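Local coordinates for protein induced by osmotic stress (Scheffersomyces stipitis, PDB 5YW4), which reduces haloketones asymmetrically, probably with NADPH as hydride donor, and belongs to the dihydroflavonol-4-reductase subfamily of extended short-chain dehydrogenases, at residues S188-V193 and K243-A248. Sequence-based numbering, arbitrary orientation.
With NAP (NADP nicotinamide-adenine-dinucleotide phosphate), chain B.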
loop_
_atom_site.group_PDB
_atom_site.type_symbol
_atom_site.label_atom_id
_atom_site.label_comp_id
_atom_site.label_asym_id
_atom_site.label_seq_id
_atom_site.Cartn_x
_atom_site.Cartn_y
_atom_site.Cartn_z
ATOM N N SER A 188 -6.333 -13.032 2.952
ATOM C CA SER A 188 -5.173 -12.601 3.695
ATOM C C SER A 188 -5.098 -11.087 3.509
ATOM O O SER A 188 -5.573 -10.572 2.490
ATOM C CB SER A 188 -3.920 -13.318 3.168
ATOM O OG SER A 188 -3.426 -12.653 2.030
ATOM N N THR A 189 -4.557 -10.373 4.499
ATOM C CA THR A 189 -4.411 -8.927 4.383
ATOM C C THR A 189 -2.951 -8.542 4.505
ATOM O O THR A 189 -2.182 -9.208 5.204
ATOM C CB THR A 189 -5.217 -8.155 5.473
ATOM O OG1 THR A 189 -4.569 -8.284 6.747
ATOM C CG2 THR A 189 -6.652 -8.677 5.567
ATOM N N VAL A 190 -2.558 -7.484 3.808
ATOM C CA VAL A 190 -1.225 -6.926 4.019
ATOM C C VAL A 190 -1.400 -5.551 4.675
ATOM O O VAL A 190 -2.178 -4.716 4.200
ATOM C CB VAL A 190 -0.415 -6.812 2.724
ATOM C CG1 VAL A 190 0.980 -6.251 3.019
ATOM C CG2 VAL A 190 -0.311 -8.175 2.001
ATOM N N ASN A 191 -0.695 -5.330 5.776
ATOM C CA ASN A 191 -0.841 -4.087 6.549
ATOM C C ASN A 191 0.509 -3.344 6.614
ATOM O O ASN A 191 1.357 -3.641 7.462
ATOM C CB ASN A 191 -1.354 -4.407 7.957
ATOM C CG ASN A 191 -2.689 -5.168 7.940
ATOM O OD1 ASN A 191 -2.775 -6.293 7.445
ATOM N ND2 ASN A 191 -3.725 -4.544 8.469
ATOM N N PRO A 192 0.727 -2.396 5.698
ATOM C CA PRO A 192 2.030 -1.730 5.733
ATOM C C PRO A 192 2.006 -0.382 6.448
ATOM O O PRO A 192 0.962 0.232 6.669
ATOM C CB PRO A 192 2.359 -1.537 4.250
ATOM C CG PRO A 192 1.011 -1.600 3.523
ATOM C CD PRO A 192 -0.069 -1.953 4.547
ATOM N N VAL A 193 3.200 0.054 6.817
ATOM C CA VAL A 193 3.428 1.397 7.319
ATOM C C VAL A 193 3.711 2.322 6.110
ATOM O O VAL A 193 3.373 1.975 4.968
ATOM C CB VAL A 193 4.555 1.365 8.370
ATOM C CG1 VAL A 193 4.157 0.411 9.501
ATOM C CG2 VAL A 193 5.865 0.880 7.761
ATOM N N LYS A 243 6.463 -8.020 -2.523
ATOM C CA LYS A 243 6.808 -9.418 -2.280
ATOM C C LYS A 243 5.903 -10.048 -1.242
ATOM O O LYS A 243 5.574 -11.220 -1.339
ATOM C CB LYS A 243 8.283 -9.597 -1.888
ATOM C CG LYS A 243 9.229 -9.459 -3.076
ATOM C CD LYS A 243 10.639 -9.918 -2.762
ATOM C CE LYS A 243 11.325 -9.015 -1.772
ATOM N NZ LYS A 243 11.397 -7.610 -2.256
ATOM N N ALA A 244 5.512 -9.254 -0.247
ATOM C CA ALA A 244 4.571 -9.701 0.778
ATOM C C ALA A 244 3.215 -10.050 0.180
ATOM O O ALA A 244 2.566 -10.999 0.619
ATOM C CB ALA A 244 4.412 -8.630 1.859
ATOM N N HIS A 245 2.776 -9.261 -0.796
ATOM C CA HIS A 245 1.517 -9.528 -1.485
ATOM C C HIS A 245 1.604 -10.862 -2.229
ATOM O O HIS A 245 0.647 -11.656 -2.253
ATOM C CB HIS A 245 1.182 -8.392 -2.463
ATOM C CG HIS A 245 0.408 -7.278 -1.842
ATOM N ND1 HIS A 245 0.976 -6.377 -0.966
ATOM C CD2 HIS A 245 -0.897 -6.931 -1.947
ATOM C CE1 HIS A 245 0.053 -5.520 -0.561
ATOM N NE2 HIS A 245 -1.093 -5.834 -1.141
ATOM N N LEU A 246 2.764 -11.101 -2.835
ATOM C CA LEU A 246 3.022 -12.346 -3.550
ATOM C C LEU A 246 3.001 -13.513 -2.564
ATOM O O LEU A 246 2.438 -14.571 -2.833
ATOM C CB LEU A 246 4.386 -12.291 -4.260
ATOM C CG LEU A 246 4.699 -13.410 -5.253
ATOM C CD1 LEU A 246 3.764 -13.339 -6.468
ATOM C CD2 LEU A 246 6.172 -13.401 -5.705
ATOM N N ALA A 247 3.627 -13.327 -1.412
ATOM C CA ALA A 247 3.659 -14.402 -0.441
ATOM C C ALA A 247 2.251 -14.563 0.149
ATOM O O ALA A 247 1.860 -15.639 0.599
ATOM C CB ALA A 247 4.668 -14.108 0.632
ATOM N N ALA A 248 1.480 -13.489 0.115
ATOM C CA ALA A 248 0.167 -13.505 0.746
ATOM C C ALA A 248 -0.795 -14.398 -0.026
ATOM O O ALA A 248 -1.787 -14.853 0.533
ATOM C CB ALA A 248 -0.389 -12.119 0.867
HETATM P PA NAP B . -2.066 5.504 -4.407
HETATM O O1A NAP B . -0.747 5.577 -5.139
HETATM O O2A NAP B . -2.865 6.763 -4.166
HETATM O O5B NAP B . -3.010 4.448 -5.172
HETATM C C5B NAP B . -4.428 4.594 -5.148
HETATM C C4B NAP B . -5.028 4.004 -6.418
HETATM O O4B NAP B . -6.367 3.564 -6.169
HETATM C C3B NAP B . -5.075 5.028 -7.542
HETATM O O3B NAP B . -4.286 4.594 -8.655
HETATM C C2B NAP B . -6.533 5.159 -7.937
HETATM O O2B NAP B . -6.718 4.816 -9.307
HETATM C C1B NAP B . -7.306 4.209 -7.034
HETATM N N9A NAP B . -8.302 4.964 -6.233
HETATM C C8A NAP B . -8.019 5.799 -5.213
HETATM N N7A NAP B . -9.157 6.328 -4.697
HETATM C C5A NAP B . -10.195 5.828 -5.392
HETATM C C6A NAP B . -11.670 5.970 -5.366
HETATM N N6A NAP B . -12.281 6.778 -4.465
HETATM N N1A NAP B . -12.385 5.267 -6.272
HETATM C C2A NAP B . -11.799 4.457 -7.176
HETATM N N3A NAP B . -10.466 4.286 -7.250
HETATM C C4A NAP B . -9.625 4.929 -6.404
HETATM O O3 NAP B . -1.815 4.787 -2.988
HETATM P PN NAP B . -0.578 3.776 -2.789
HETATM O O1N NAP B . 0.547 4.532 -2.122
HETATM O O2N NAP B . -0.334 3.065 -4.099
HETATM O O5D NAP B . -1.161 2.707 -1.736
HETATM C C5D NAP B . -1.775 1.504 -2.192
HETATM C C4D NAP B . -2.803 1.029 -1.172
HETATM O O4D NAP B . -2.143 0.476 -0.029
HETATM C C3D NAP B . -3.689 2.168 -0.691
HETATM O O3D NAP B . -5.049 1.952 -1.081
HETATM C C2D NAP B . -3.563 2.196 0.819
HETATM O O2D NAP B . -4.837 1.992 1.439
HETATM C C1D NAP B . -2.600 1.076 1.187
HETATM N N1N NAP B . -1.466 1.608 1.945
HETATM C C2N NAP B . -0.776 2.650 1.461
HETATM C C3N NAP B . 0.304 3.171 2.163
HETATM C C7N NAP B . 1.070 4.338 1.614
HETATM O O7N NAP B . 1.298 5.296 2.334
HETATM N N7N NAP B . 1.483 4.297 0.348
HETATM C C4N NAP B . 0.668 2.603 3.375
HETATM C C5N NAP B . -0.061 1.525 3.854
HETATM C C6N NAP B . -1.134 1.042 3.113
HETATM P P2B NAP B . -6.683 5.953 -10.447
HETATM O O1X NAP B . -7.492 5.362 -11.576
HETATM O O2X NAP B . -7.320 7.151 -9.785
HETATM O O3X NAP B . -5.213 6.118 -10.752
#
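In the Rossmann fold of this reductase, strand 186-192 of the parallel sheet is covered on one face by helix 238-250, and V190 meets H245 and the two alanines A244 and A248 at that interface. The short segments run nearly antiparallel, at 164°, with their axes 8.8 Å apart. V190 lays its CG2 methyl over the centre of one face of the imidazole of H245, 3.8 Å from the ring centroid, a CH-pi contact. CB of V190 comes to 3.6 Å from CE1 of H245. CG1, set anti to the backbone N (chi1 -179°), leaves CG2 beside that N; it lies near the same CE1 and also packs against CB of A244, while CG2 reaches to 4.1 Å from CB of A248. Both ring nitrogens of H245 are held: ND1 bonds to the carbonyl of V241 one turn back in the helix, NE2 to the hydroxyl of T123 on strand 119-123, which fixes the flat ring under V190. A leucine in place of H245 would probably leave the T123 hydroxyl and the V241 carbonyl without their imidazole partner, and V190 CG2 without a ring face. The end of the strand and the residue after it reach the cofactor: CG of P192 lies 3.3 Å from C5N of the NADP nicotinamide, and the carbonyl O of V193, just past the strand, is 3.2 Å from C4N. At the opposite end, the buried hydroxyl of S188 donates to the carbonyl O of A248, which also accepts from R119; OG sits 3.1 Å from that O, 45° out of the carbonyl plane.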